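Local coordinates for protein Cyclo(L-leucyl-L-phenylalanyl) synthase (Streptomyces noursei, PDB 3OQV) that uses aminoacyl-tRNAs to catalyse ATP-independent formation of the cyclodipeptide cyclo(L-phenylalanyl-L-leucyl), an intermediate in the biosynthesis of the antibacterial albonoursin, at residues A[43-48]-A[104-109]; A[73-78]-A[83-88]; A[120-123]-A[127-130]; A[133-138]-A[182-187]; A[153-158]-A[205-210]. All coordinates share one frame; numbering follows the deposited sequence.

Contact 1. Residues A[43-48]-A[104-109]; sequences FSQKNT and LESVGD
Gln45 reaches with the end of its amide to the hydroxyl of Ser106, the one close meeting between 43-48 and 104-109; NE2 of Gln45 lies 3.2 Å from OG of Ser106. The setting is a Rossmann fold, in which helix 45-58 follows the first strand of the parallel sheet, 29-37, and here meets the C-terminal end of the long helix 82-107. With CG anti to the backbone N (chi1 -173°) and the chain extended beyond it, the Gln45 side chain spans the gap between two backbones whose nearest CA atoms, those of Gln45 and Ser106, are 8.9 Å apart. The amide is also held on its other branch, where OE1 accepts from NE of Arg102. Ser106 OG is bonded to the carbonyl of Arg102, one turn earlier in its own helix, so both polar groups are anchored on the same arginine. The contact is small and lies at the surface, burying 52 Å² in all, while Thr48 packs deeper between the helices on Leu100 and Ser103. The side chain of Gln45 is about 8 Å from that of Arg98, which by similarity could take part in aminoacyl-tRNA binding. Helix 45-58 starts with Ser44 as N-cap: Asn47 N donates to Ser44 OG at 3.1 Å with an N-H...O angle of 162°. The carbonyl of Ser44 is gripped twice by Thr48: Thr48 N lies 2.8 Å from Ser44 O, and Thr48 OG1 lies 2.7 Å from the same atom, above the carbonyl plane.

Contact 2. Residues A[73-78]-A[83-88]; sequences EMLIAD and QEAERS
Leu75 and Ala85 turn their CB atoms toward each other, 3.7 Å apart, where helix 71-78 packs against the first turns of helix 82-107. The two form a helix-loop-helix unit with a short connection; the axes of their facing segments run 136° apart in direction and approach to 8.8 Å. The small Ala85 lets the backbones come close, with the CA atoms of Leu75 and Ala85 separated by 5.6 Å. Its methyl is met from two directions, by Leu75 CB and by Ile76, whose CG1 comes to 4.0 Å from Ala85 CB. In Ile76 that CG1 lies anti to the carbonyl carbon (chi1 -68°), which carries it over from the flank of its helix. Leu75 is buried and does more: its CD1 branch reaches past Ala85 along the second helix, toward the next turn, and touches Ser88. Arg80 of the connecting loop packs on both Leu75 and Ser88. On another side of helix 71-78, Met74 and Glu73 rest on helix 169-193, so the helix-loop-helix unit is fastened to the body of the domain. Leu75 CD1 ends 3.6 Å from Ala85 O and 3.7 Å from Ser88 CB.

Contact 3. Residues A[120-123]-A[127-130]; sequences SELQ and EYRA. With PO4 (phosphate ion), chain D.
The phenol oxygen of Tyr128 is gripped by three groups: the amide of Gln123, the backbone carbonyl of Ala181, and NH1 of Arg132. Ala181 belongs, by similarity, to the substrate-binding site and directly precedes Glu182. From Gln123, NE2 donates to Tyr128 OH at 3.1 Å with an almost straight N-H...O angle of 179°, and the oxygen lies in the plane of the amide. The same nitrogen donates to O1 of a phosphate ion, with Gln123 NE2 to phosphate O1 at 2.8 Å; with two bonds on one NH2 group, the amide is held against rotation. The ion, probably from the crystallisation liquor, is also bound by His70. Gln123 and Tyr128 lie side by side and point the same way, the amide and ring planes 75° apart. Gln123 covers one ring face in a CH-pi contact, its CA 3.9 Å from the centroid of the Tyr128 ring, while CG lies near the phenol end, 3.6 Å from Tyr128 CZ. The ring is swung there by a chi1 of 171°, CG of Tyr128 opposite its backbone N. At its root, Leu122 O lies 3.2 Å from Tyr128 CB. Replacing Tyr128 with a phenylalanine would probably leave the Ala181 carbonyl without its partner and the Gln123 amide held, among the groups described, by the phosphate alone. The contact joins the short helix 119-122, which follows strand 114-118 at the edge of the parallel sheet, to the start of helix 126-141; helix 169-193 borders both through Ala181, Pro184 and Leu185.

Contact 4. Residues A[133-138]-A[182-187]; sequences ERTDRA and EAPLFA. With DTD (dithiane diol), chain B.
This is a buried helix-on-helix packing in which helix 126-141 crosses helix 169-193 nearly at a right angle, 97° between the segment axes, which approach to 9.0 Å. Helix 169-193 in turn lies against the parallel sheet, with Glu182 on Val67 and Leu185 on Val65 of strand 59-67. One side chain, Thr135, carries the contact from the first helix, set among Ala183, Pro184 and Ala187 of the second. Its CG2 methyl meets Ala187 CB at 3.8 Å, and Thr135 CB faces Ala183 CB at 4.1 Å. The OG1 branch, placed between the backbone N and the carbonyl carbon (chi1 57°), lies against the proline ring, 3.7 Å from Pro184 CG. The hydroxyl bonds to the carbonyl of Arg132 in its own helix, which satisfies it in apolar surroundings. A glycine in place of Thr135 would probably open a gap beside Ala183, Pro184 and Ala187 and leave the two helices less firmly packed. Glu182, just before this patch and by similarity possibly critical in catalysis, has its OE2 3.6 Å from C4 of the bound dithiane diol. At Thr135 the fit is thus by methyl and ring carbons, while the Arg134-Asp188 salt bridge adds charge nearby.

Contact 5. Residues A[153-158]-A[205-210]; sequences VRAVVM and DTPITA
With Val156 CG1 anti to the backbone N (chi1 170°), its other methyl, CG2, is left to meet the ring of Pro207, 3.7 Å from Pro207 CB. The two side chains cross at about a right angle, and the ring also has CG near the Val156 backbone N. Ala155 adds the second foothold: its CB packs on Pro207 CA at 3.8 Å and on Ala210 CB at 3.9 Å. Small groups on both sides permit a close approach, the CA atoms of Ala155 and Pro207 being 5.0 Å apart. In the Rossmann domain this joins the C-terminal end of helix 143-158 to helix 207-212, which follows strand 198-202 of the parallel sheet. Pro207 follows Thr206, whose carbonyl accepts both Thr209 N and Thr209 OG1, the hydroxyl lying in the carbonyl plane at 2.7 Å from Thr206 O. Ile208 is turned away from helix 143-158 at CB; its side chain touches the dithiane diol and packs on Phe186 and Tyr202. Val156 also rests on Val179 of helix 169-193, which by similarity probably binds substrate, and lies near Tyr178, by similarity possibly involved in aminoacyl-tRNA binding.

The five-stranded parallel Rossmann sheet is the common core. Along the chain contact 2 falls between the two segments of contact 1, and both use helix 82-107, their centres about 29 Å apart. Contacts 3 and 4 follow and share helix 126-141; their centres are about 11 Å apart, and they touch where Tyr128 packs on Pro184 and Leu185. The segments of contacts 4 and 5 alternate in sequence, and Phe186 CB meets Ile208 CD1 at 3.5 Å; this brings together helices 169-193 and 207-212, whose Glu182 and Ile208 line the dithiane diol pocket. Contact 2 reaches contact 5 through Met74 and Val157, whereas contact 1 touches none of the others.

Contact 1. Residues A[43-48]-A[104-109]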
# COMPACT_ATOMS: atom_id res chain seq x y z
N PHE A 43 -10.12 -5.87 0.93
CA PHE A 43 -10.77 -4.75 0.24
C PHE A 43 -11.84 -5.22 -0.75
O PHE A 43 -11.76 -4.97 -1.95
CB PHE A 43 -9.73 -3.84 -0.43
CG PHE A 43 -9.04 -2.90 0.53
CD1 PHE A 43 -9.71 -1.79 1.04
CD2 PHE A 43 -7.77 -3.18 0.99
CE1 PHE A 43 -9.08 -0.94 1.95
CE2 PHE A 43 -7.15 -2.35 1.91
CZ PHE A 43 -7.80 -1.22 2.39
N SER A 44 -12.84 -5.91 -0.21
CA SER A 44 -14.18 -5.93 -0.80
C SER A 44 -14.83 -4.55 -0.77
O SER A 44 -14.43 -3.67 -0.01
CB SER A 44 -15.06 -6.93 -0.04
OG SER A 44 -15.27 -6.50 1.30
N GLN A 45 -15.89 -4.39 -1.56
CA GLN A 45 -16.68 -3.17 -1.48
C GLN A 45 -17.18 -2.92 -0.07
O GLN A 45 -17.05 -1.81 0.46
CB GLN A 45 -17.85 -3.19 -2.46
CG GLN A 45 -18.58 -1.86 -2.52
CD GLN A 45 -19.54 -1.77 -3.69
OE1 GLN A 45 -19.40 -2.51 -4.67
NE2 GLN A 45 -20.54 -0.90 -3.57
N LYS A 46 -17.77 -3.94 0.55
CA LYS A 46 -18.28 -3.82 1.90
C LYS A 46 -17.22 -3.28 2.86
O LYS A 46 -17.48 -2.34 3.61
CB LYS A 46 -18.80 -5.16 2.42
CG LYS A 46 -19.64 -5.04 3.67
CD LYS A 46 -20.57 -3.84 3.61
CE LYS A 46 -21.67 -3.92 4.67
NZ LYS A 46 -22.62 -5.04 4.41
N ASN A 47 -16.04 -3.88 2.83
CA ASN A 47 -14.98 -3.48 3.75
C ASN A 47 -14.38 -2.12 3.41
O ASN A 47 -13.98 -1.37 4.31
CB ASN A 47 -13.88 -4.54 3.81
CG ASN A 47 -14.28 -5.73 4.68
OD1 ASN A 47 -15.19 -5.64 5.49
ND2 ASN A 47 -13.58 -6.84 4.51
N THR A 48 -14.31 -1.81 2.12
CA THR A 48 -13.84 -0.51 1.67
C THR A 48 -14.75 0.60 2.18
O THR A 48 -14.29 1.58 2.79
CB THR A 48 -13.72 -0.44 0.13
OG1 THR A 48 -12.88 -1.51 -0.32
CG2 THR A 48 -13.10 0.89 -0.30
N LEU A 104 -16.86 4.45 -3.44
CA LEU A 104 -16.95 5.90 -3.25
C LEU A 104 -18.37 6.40 -3.50
O LEU A 104 -18.83 7.35 -2.86
CB LEU A 104 -15.98 6.63 -4.19
CG LEU A 104 -14.48 6.43 -3.95
CD1 LEU A 104 -13.68 6.92 -5.13
CD2 LEU A 104 -14.04 7.14 -2.67
N GLU A 105 -19.06 5.77 -4.45
CA GLU A 105 -20.48 6.03 -4.67
C GLU A 105 -21.30 5.70 -3.44
O GLU A 105 -22.24 6.42 -3.10
CB GLU A 105 -20.99 5.24 -5.88
CG GLU A 105 -20.96 6.02 -7.19
CD GLU A 105 -21.70 5.32 -8.31
OE1 GLU A 105 -21.70 5.85 -9.45
OE2 GLU A 105 -22.28 4.24 -8.06
N SER A 106 -20.95 4.61 -2.75
CA SER A 106 -21.74 4.14 -1.63
C SER A 106 -21.58 5.05 -0.41
O SER A 106 -22.40 5.01 0.51
CB SER A 106 -21.35 2.71 -1.25
OG SER A 106 -21.73 1.79 -2.25
N VAL A 107 -20.52 5.85 -0.41
CA VAL A 107 -20.41 6.95 0.54
C VAL A 107 -20.91 8.27 -0.06
O VAL A 107 -21.78 8.93 0.52
CB VAL A 107 -18.95 7.11 1.06
CG1 VAL A 107 -18.49 5.84 1.74
CG2 VAL A 107 -18.01 7.49 -0.07
N GLY A 108 -20.39 8.63 -1.23
CA GLY A 108 -21.20 9.28 -2.26
C GLY A 108 -21.18 10.79 -2.19
O GLY A 108 -20.41 11.45 -2.89
N ASP A 109 -22.05 11.36 -1.36
CA ASP A 109 -22.42 12.77 -1.45
C ASP A 109 -21.33 13.67 -0.87
O ASP A 109 -21.50 14.89 -0.78
CB ASP A 109 -23.75 13.03 -0.76

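Contact 2. Residues A[73-78]-A[83-88]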
# COMPACT_ATOMS: atom_id res chain seq x y z
N GLU A 73 5.87 -7.80 -13.17
CA GLU A 73 7.14 -8.48 -12.91
C GLU A 73 6.95 -9.75 -12.08
O GLU A 73 7.71 -10.71 -12.22
CB GLU A 73 8.12 -7.55 -12.19
CG GLU A 73 8.57 -6.38 -13.03
CD GLU A 73 9.10 -5.24 -12.19
OE1 GLU A 73 9.91 -5.51 -11.27
OE2 GLU A 73 8.71 -4.08 -12.45
N MET A 74 5.96 -9.75 -11.21
CA MET A 74 5.71 -10.89 -10.35
C MET A 74 5.05 -12.00 -11.15
O MET A 74 5.35 -13.18 -10.97
CB MET A 74 4.81 -10.50 -9.17
CG MET A 74 4.71 -11.56 -8.07
SD MET A 74 6.31 -11.98 -7.31
CE MET A 74 6.56 -10.55 -6.24
N LEU A 75 4.14 -11.61 -12.04
CA LEU A 75 3.49 -12.58 -12.92
C LEU A 75 4.50 -13.21 -13.87
O LEU A 75 4.42 -14.40 -14.18
CB LEU A 75 2.37 -11.90 -13.71
CG LEU A 75 1.19 -11.43 -12.87
CD1 LEU A 75 0.29 -10.52 -13.70
CD2 LEU A 75 0.41 -12.63 -12.34
N ILE A 76 5.46 -12.41 -14.32
CA ILE A 76 6.54 -12.92 -15.15
C ILE A 76 7.45 -13.90 -14.40
O ILE A 76 7.71 -15.00 -14.90
CB ILE A 76 7.34 -11.78 -15.77
CG1 ILE A 76 6.46 -11.05 -16.79
CG2 ILE A 76 8.61 -12.30 -16.41
CD1 ILE A 76 6.95 -9.68 -17.19
N ALA A 77 7.85 -13.54 -13.18
CA ALA A 77 8.48 -14.49 -12.26
C ALA A 77 7.74 -15.83 -12.20
O ALA A 77 8.36 -16.89 -12.12
CB ALA A 77 8.60 -13.88 -10.86
N ASP A 78 6.41 -15.78 -12.19
CA ASP A 78 5.60 -16.98 -12.05
C ASP A 78 5.62 -17.82 -13.33
O ASP A 78 5.35 -19.02 -13.30
CB ASP A 78 4.15 -16.62 -11.70
CG ASP A 78 3.96 -16.34 -10.23
OD1 ASP A 78 4.65 -16.98 -9.41
OD2 ASP A 78 3.10 -15.50 -9.89
N GLN A 83 3.11 -10.50 -22.47
CA GLN A 83 1.80 -10.14 -22.99
C GLN A 83 0.69 -10.64 -22.07
O GLN A 83 -0.29 -9.94 -21.83
CB GLN A 83 1.60 -10.69 -24.40
CG GLN A 83 0.15 -10.73 -24.83
CD GLN A 83 -0.01 -11.06 -26.30
OE1 GLN A 83 0.29 -12.18 -26.74
NE2 GLN A 83 -0.47 -10.09 -27.09
N GLU A 84 0.86 -11.86 -21.56
CA GLU A 84 -0.09 -12.42 -20.60
C GLU A 84 -0.14 -11.59 -19.32
O GLU A 84 -1.20 -11.36 -18.76
CB GLU A 84 0.28 -13.87 -20.28
CG GLU A 84 -0.07 -14.86 -21.38
CD GLU A 84 0.80 -16.11 -21.36
OE1 GLU A 84 1.39 -16.41 -20.30
OE2 GLU A 84 0.86 -16.81 -22.39
N ALA A 85 1.03 -11.15 -18.86
CA ALA A 85 1.13 -10.45 -17.58
C ALA A 85 0.52 -9.06 -17.67
O ALA A 85 -0.13 -8.59 -16.73
CB ALA A 85 2.58 -10.37 -17.12
N GLU A 86 0.72 -8.40 -18.81
CA GLU A 86 0.16 -7.07 -19.02
C GLU A 86 -1.36 -7.14 -19.16
O GLU A 86 -2.07 -6.35 -18.56
CB GLU A 86 0.80 -6.39 -20.22
CG GLU A 86 2.30 -6.14 -20.05
CD GLU A 86 3.03 -5.93 -21.37
OE1 GLU A 86 2.62 -6.54 -22.39
OE2 GLU A 86 4.02 -5.17 -21.39
N ARG A 87 -1.85 -8.17 -19.86
CA ARG A 87 -3.28 -8.45 -19.92
C ARG A 87 -3.87 -8.72 -18.54
O ARG A 87 -4.92 -8.17 -18.19
CB ARG A 87 -3.58 -9.63 -20.87
CG ARG A 87 -3.49 -9.30 -22.37
CD ARG A 87 -3.50 -10.59 -23.21
NE ARG A 87 -3.51 -10.34 -24.65
CZ ARG A 87 -3.45 -11.30 -25.57
NH1 ARG A 87 -3.33 -12.56 -25.21
NH2 ARG A 87 -3.50 -10.99 -26.86
N SER A 88 -3.22 -9.58 -17.76
CA SER A 88 -3.68 -9.88 -16.41
C SER A 88 -3.74 -8.63 -15.52
O SER A 88 -4.76 -8.35 -14.88
CB SER A 88 -2.79 -10.93 -15.75
OG SER A 88 -3.31 -11.29 -14.48

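Contact 3. Residues A[120-123]-A[127-130]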
# COMPACT_ATOMS: atom_id res chain seq x y z
N SER A 120 1.34 4.77 -9.36
CA SER A 120 2.08 5.25 -10.51
C SER A 120 1.90 6.75 -10.74
O SER A 120 2.87 7.44 -11.04
CB SER A 120 1.77 4.43 -11.78
OG SER A 120 0.47 4.71 -12.25
N GLU A 121 0.71 7.28 -10.48
CA GLU A 121 0.49 8.72 -10.58
C GLU A 121 1.25 9.46 -9.47
O GLU A 121 1.84 10.51 -9.70
CB GLU A 121 -1.00 9.04 -10.46
CG GLU A 121 -1.33 10.49 -10.73
CD GLU A 121 -2.80 10.79 -10.49
OE1 GLU A 121 -3.61 9.83 -10.51
OE2 GLU A 121 -3.13 11.98 -10.23
N LEU A 122 1.18 8.91 -8.27
CA LEU A 122 1.81 9.51 -7.11
C LEU A 122 3.33 9.58 -7.31
O LEU A 122 4.00 10.54 -6.88
CB LEU A 122 1.47 8.65 -5.90
CG LEU A 122 1.93 9.15 -4.54
CD1 LEU A 122 1.39 10.54 -4.28
CD2 LEU A 122 1.42 8.19 -3.47
N GLN A 123 3.85 8.61 -8.07
CA GLN A 123 5.29 8.50 -8.25
C GLN A 123 5.82 9.64 -9.11
O GLN A 123 7.03 9.90 -9.14
CB GLN A 123 5.64 7.17 -8.92
CG GLN A 123 5.58 5.97 -8.00
CD GLN A 123 6.23 4.77 -8.64
OE1 GLN A 123 5.93 4.44 -9.79
NE2 GLN A 123 7.20 4.18 -7.94
N GLU A 127 6.87 15.56 -4.39
CA GLU A 127 6.76 15.13 -3.00
C GLU A 127 7.22 13.68 -2.84
O GLU A 127 8.03 13.36 -1.97
CB GLU A 127 5.33 15.27 -2.50
CG GLU A 127 4.86 16.70 -2.34
CD GLU A 127 4.10 17.23 -3.54
OE1 GLU A 127 4.22 16.64 -4.65
OE2 GLU A 127 3.34 18.20 -3.37
N TYR A 128 6.71 12.80 -3.70
CA TYR A 128 7.06 11.39 -3.64
C TYR A 128 8.53 11.20 -3.97
O TYR A 128 9.23 10.43 -3.31
CB TYR A 128 6.21 10.57 -4.61
CG TYR A 128 6.65 9.12 -4.76
CD1 TYR A 128 6.06 8.12 -4.01
CD2 TYR A 128 7.70 8.77 -5.61
CE1 TYR A 128 6.46 6.78 -4.13
CE2 TYR A 128 8.09 7.43 -5.77
CZ TYR A 128 7.47 6.45 -5.01
OH TYR A 128 7.86 5.14 -5.11
N ARG A 129 9.00 11.88 -5.02
CA ARG A 129 10.36 11.69 -5.51
C ARG A 129 11.37 12.03 -4.41
O ARG A 129 12.33 11.29 -4.16
CB ARG A 129 10.60 12.55 -6.76
CG ARG A 129 9.69 12.17 -7.93
CD ARG A 129 10.25 12.62 -9.27
NE ARG A 129 10.74 14.00 -9.24
CZ ARG A 129 10.07 15.04 -9.71
NH1 ARG A 129 8.88 14.87 -10.28
NH2 ARG A 129 10.59 16.26 -9.63
N ALA A 130 11.13 13.14 -3.72
CA ALA A 130 12.07 13.59 -2.69
C ALA A 130 12.20 12.53 -1.59
O ALA A 130 13.30 12.29 -1.07
CB ALA A 130 11.65 14.93 -2.13
P PO4 D . 9.96 2.70 -10.10
O1 PO4 D . 8.92 2.23 -9.10
O2 PO4 D . 11.26 1.99 -9.79
O3 PO4 D . 9.51 2.38 -11.51
O4 PO4 D . 10.14 4.19 -9.98

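Contact 4. Residues A[133-138]-A[182-187]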
# COMPACT_ATOMS: atom_id res chain seq x y z
N GLU A 133 14.14 9.26 -2.96
CA GLU A 133 15.57 9.48 -2.80
C GLU A 133 16.04 8.97 -1.43
O GLU A 133 17.05 8.26 -1.32
CB GLU A 133 15.88 10.97 -2.96
CG GLU A 133 17.34 11.30 -3.22
CD GLU A 133 17.65 12.79 -3.08
OE1 GLU A 133 16.82 13.62 -3.52
OE2 GLU A 133 18.71 13.13 -2.52
N ARG A 134 15.28 9.30 -0.39
CA ARG A 134 15.70 9.02 0.99
C ARG A 134 15.54 7.55 1.34
O ARG A 134 16.42 6.96 1.96
CB ARG A 134 14.90 9.87 1.98
CG ARG A 134 15.49 11.23 2.24
CD ARG A 134 14.56 12.05 3.13
NE ARG A 134 14.18 13.29 2.48
CZ ARG A 134 12.95 13.78 2.45
NH1 ARG A 134 11.95 13.14 3.04
NH2 ARG A 134 12.72 14.93 1.83
N THR A 135 14.41 6.95 0.95
CA THR A 135 14.17 5.53 1.22
C THR A 135 15.11 4.61 0.43
O THR A 135 15.60 3.62 0.97
CB THR A 135 12.69 5.10 0.99
OG1 THR A 135 12.28 5.42 -0.35
CG2 THR A 135 11.77 5.78 1.99
N ASP A 136 15.35 4.92 -0.85
CA ASP A 136 16.36 4.21 -1.64
C ASP A 136 17.72 4.20 -0.96
O ASP A 136 18.28 3.15 -0.70
CB ASP A 136 16.48 4.82 -3.04
CG ASP A 136 15.36 4.37 -3.97
OD1 ASP A 136 14.63 3.41 -3.64
OD2 ASP A 136 15.20 5.00 -5.04
N ARG A 137 18.21 5.39 -0.61
CA ARG A 137 19.45 5.53 0.14
C ARG A 137 19.46 4.75 1.46
O ARG A 137 20.41 4.01 1.74
CB ARG A 137 19.77 7.01 0.39
CG ARG A 137 20.64 7.27 1.62
CD ARG A 137 21.49 8.53 1.46
NE ARG A 137 20.85 9.51 0.59
CZ ARG A 137 19.95 10.40 0.99
NH1 ARG A 137 19.41 11.25 0.12
NH2 ARG A 137 19.58 10.45 2.27
N ALA A 138 18.40 4.91 2.25
CA ALA A 138 18.26 4.15 3.49
C ALA A 138 18.37 2.65 3.25
O ALA A 138 18.98 1.93 4.05
CB ALA A 138 16.95 4.48 4.20
N GLU A 182 6.70 1.31 -2.67
CA GLU A 182 5.73 1.58 -1.60
C GLU A 182 6.36 2.30 -0.42
O GLU A 182 5.67 2.92 0.40
CB GLU A 182 5.13 0.26 -1.10
CG GLU A 182 4.17 -0.40 -2.10
CD GLU A 182 3.40 -1.55 -1.48
OE1 GLU A 182 3.99 -2.30 -0.68
OE2 GLU A 182 2.18 -1.68 -1.74
N ALA A 183 7.68 2.19 -0.31
CA ALA A 183 8.40 2.57 0.90
C ALA A 183 8.25 4.04 1.30
O ALA A 183 8.15 4.34 2.49
CB ALA A 183 9.88 2.19 0.79
N PRO A 184 8.29 4.97 0.32
CA PRO A 184 8.02 6.37 0.67
C PRO A 184 6.72 6.54 1.46
O PRO A 184 6.66 7.38 2.38
CB PRO A 184 7.90 7.04 -0.71
CG PRO A 184 8.90 6.25 -1.55
CD PRO A 184 8.71 4.82 -1.08
N LEU A 185 5.72 5.73 1.14
CA LEU A 185 4.43 5.83 1.82
C LEU A 185 4.46 5.24 3.23
O LEU A 185 3.89 5.81 4.16
CB LEU A 185 3.32 5.17 0.99
CG LEU A 185 2.83 6.02 -0.19
CD1 LEU A 185 3.92 6.15 -1.25
CD2 LEU A 185 1.57 5.43 -0.82
N PHE A 186 5.19 4.14 3.42
CA PHE A 186 5.27 3.56 4.75
C PHE A 186 6.36 4.13 5.66
O PHE A 186 6.26 4.03 6.88
CB PHE A 186 5.16 2.01 4.76
CG PHE A 186 6.31 1.29 4.07
CD1 PHE A 186 7.53 1.14 4.71
CD2 PHE A 186 6.07 0.56 2.91
CE1 PHE A 186 8.55 0.41 4.13
CE2 PHE A 186 7.09 -0.21 2.33
CZ PHE A 186 8.32 -0.31 2.96
N ALA A 187 7.30 4.86 5.08
CA ALA A 187 8.36 5.49 5.86
C ALA A 187 8.07 6.96 6.14
O ALA A 187 8.49 7.50 7.17
CB ALA A 187 9.71 5.33 5.17
S1 DTD B . 1.66 1.14 1.95
C1 DTD B . 1.35 -0.40 2.76
C2 DTD B . -0.10 -0.76 2.50
O2 DTD B . -0.55 -1.69 3.50
C3 DTD B . -0.25 -1.33 1.10
O3 DTD B . -1.30 -2.31 1.03
C4 DTD B . -0.52 -0.22 0.09
S4 DTD B . 0.71 1.04 0.19

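Contact 5. Residues A[153-158]-A[205-210]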
# COMPACT_ATOMS: atom_id res chain seq x y z
N VAL A 153 9.34 -7.93 1.54
CA VAL A 153 9.42 -8.58 0.23
C VAL A 153 8.98 -10.05 0.30
O VAL A 153 8.17 -10.51 -0.51
CB VAL A 153 10.83 -8.46 -0.39
CG1 VAL A 153 10.97 -9.38 -1.61
CG2 VAL A 153 11.13 -6.99 -0.77
N ARG A 154 9.48 -10.77 1.29
CA ARG A 154 9.12 -12.16 1.45
C ARG A 154 7.64 -12.34 1.71
O ARG A 154 7.02 -13.25 1.16
CB ARG A 154 9.97 -12.82 2.54
CG ARG A 154 11.45 -12.79 2.22
CD ARG A 154 12.27 -13.76 3.06
NE ARG A 154 13.63 -13.83 2.52
CZ ARG A 154 14.05 -14.74 1.66
NH1 ARG A 154 13.28 -15.77 1.32
NH2 ARG A 154 15.28 -14.67 1.18
N ALA A 155 7.07 -11.46 2.53
CA ALA A 155 5.63 -11.50 2.78
C ALA A 155 4.83 -11.24 1.52
O ALA A 155 3.84 -11.91 1.27
CB ALA A 155 5.24 -10.52 3.90
N VAL A 156 5.25 -10.26 0.72
CA VAL A 156 4.60 -10.00 -0.56
C VAL A 156 4.68 -11.22 -1.46
O VAL A 156 3.68 -11.64 -2.05
CB VAL A 156 5.24 -8.80 -1.29
CG1 VAL A 156 4.71 -8.70 -2.72
CG2 VAL A 156 5.01 -7.49 -0.52
N VAL A 157 5.87 -11.79 -1.59
CA VAL A 157 6.08 -12.93 -2.46
C VAL A 157 5.23 -14.11 -1.99
O VAL A 157 4.48 -14.70 -2.77
CB VAL A 157 7.56 -13.37 -2.51
CG1 VAL A 157 7.69 -14.72 -3.17
CG2 VAL A 157 8.39 -12.33 -3.27
N MET A 158 5.33 -14.42 -0.71
CA MET A 158 4.76 -15.65 -0.19
C MET A 158 3.24 -15.58 -0.20
O MET A 158 2.55 -16.59 -0.09
CB MET A 158 5.28 -15.94 1.23
CG MET A 158 6.75 -16.34 1.27
SD MET A 158 7.11 -17.91 0.43
CE MET A 158 5.51 -18.72 0.55
N ASP A 205 -1.94 -9.34 9.17
CA ASP A 205 -1.55 -10.44 8.29
C ASP A 205 -1.18 -9.94 6.90
O ASP A 205 -1.05 -10.73 5.97
CB ASP A 205 -2.68 -11.48 8.18
CG ASP A 205 -2.89 -12.25 9.48
OD1 ASP A 205 -2.02 -12.18 10.37
OD2 ASP A 205 -3.94 -12.92 9.62
N THR A 206 -1.03 -8.63 6.75
CA THR A 206 -0.59 -8.09 5.47
C THR A 206 0.91 -7.80 5.47
O THR A 206 1.53 -7.74 6.54
CB THR A 206 -1.39 -6.83 5.06
OG1 THR A 206 -1.25 -5.82 6.07
CG2 THR A 206 -2.86 -7.17 4.91
N PRO A 207 1.51 -7.64 4.28
CA PRO A 207 2.96 -7.55 4.22
C PRO A 207 3.58 -6.41 5.05
O PRO A 207 4.70 -6.55 5.54
CB PRO A 207 3.23 -7.36 2.73
CG PRO A 207 2.14 -8.18 2.08
CD PRO A 207 0.92 -7.92 2.95
N ILE A 208 2.89 -5.28 5.16
CA ILE A 208 3.40 -4.17 5.98
C ILE A 208 3.66 -4.60 7.44
O ILE A 208 4.58 -4.11 8.08
CB ILE A 208 2.47 -2.94 5.95
CG1 ILE A 208 3.14 -1.73 6.62
CG2 ILE A 208 1.14 -3.26 6.63
CD1 ILE A 208 4.34 -1.20 5.87
N THR A 209 2.89 -5.58 7.92
CA THR A 209 3.07 -6.04 9.29
C THR A 209 4.39 -6.79 9.46
O THR A 209 4.95 -6.83 10.55
CB THR A 209 1.90 -6.91 9.79
OG1 THR A 209 1.93 -8.17 9.13
CG2 THR A 209 0.57 -6.20 9.53
N ALA A 210 4.93 -7.31 8.36
CA ALA A 210 6.27 -7.89 8.39
C ALA A 210 7.36 -6.83 8.53
O ALA A 210 8.30 -7.00 9.30
CB ALA A 210 6.52 -8.77 7.15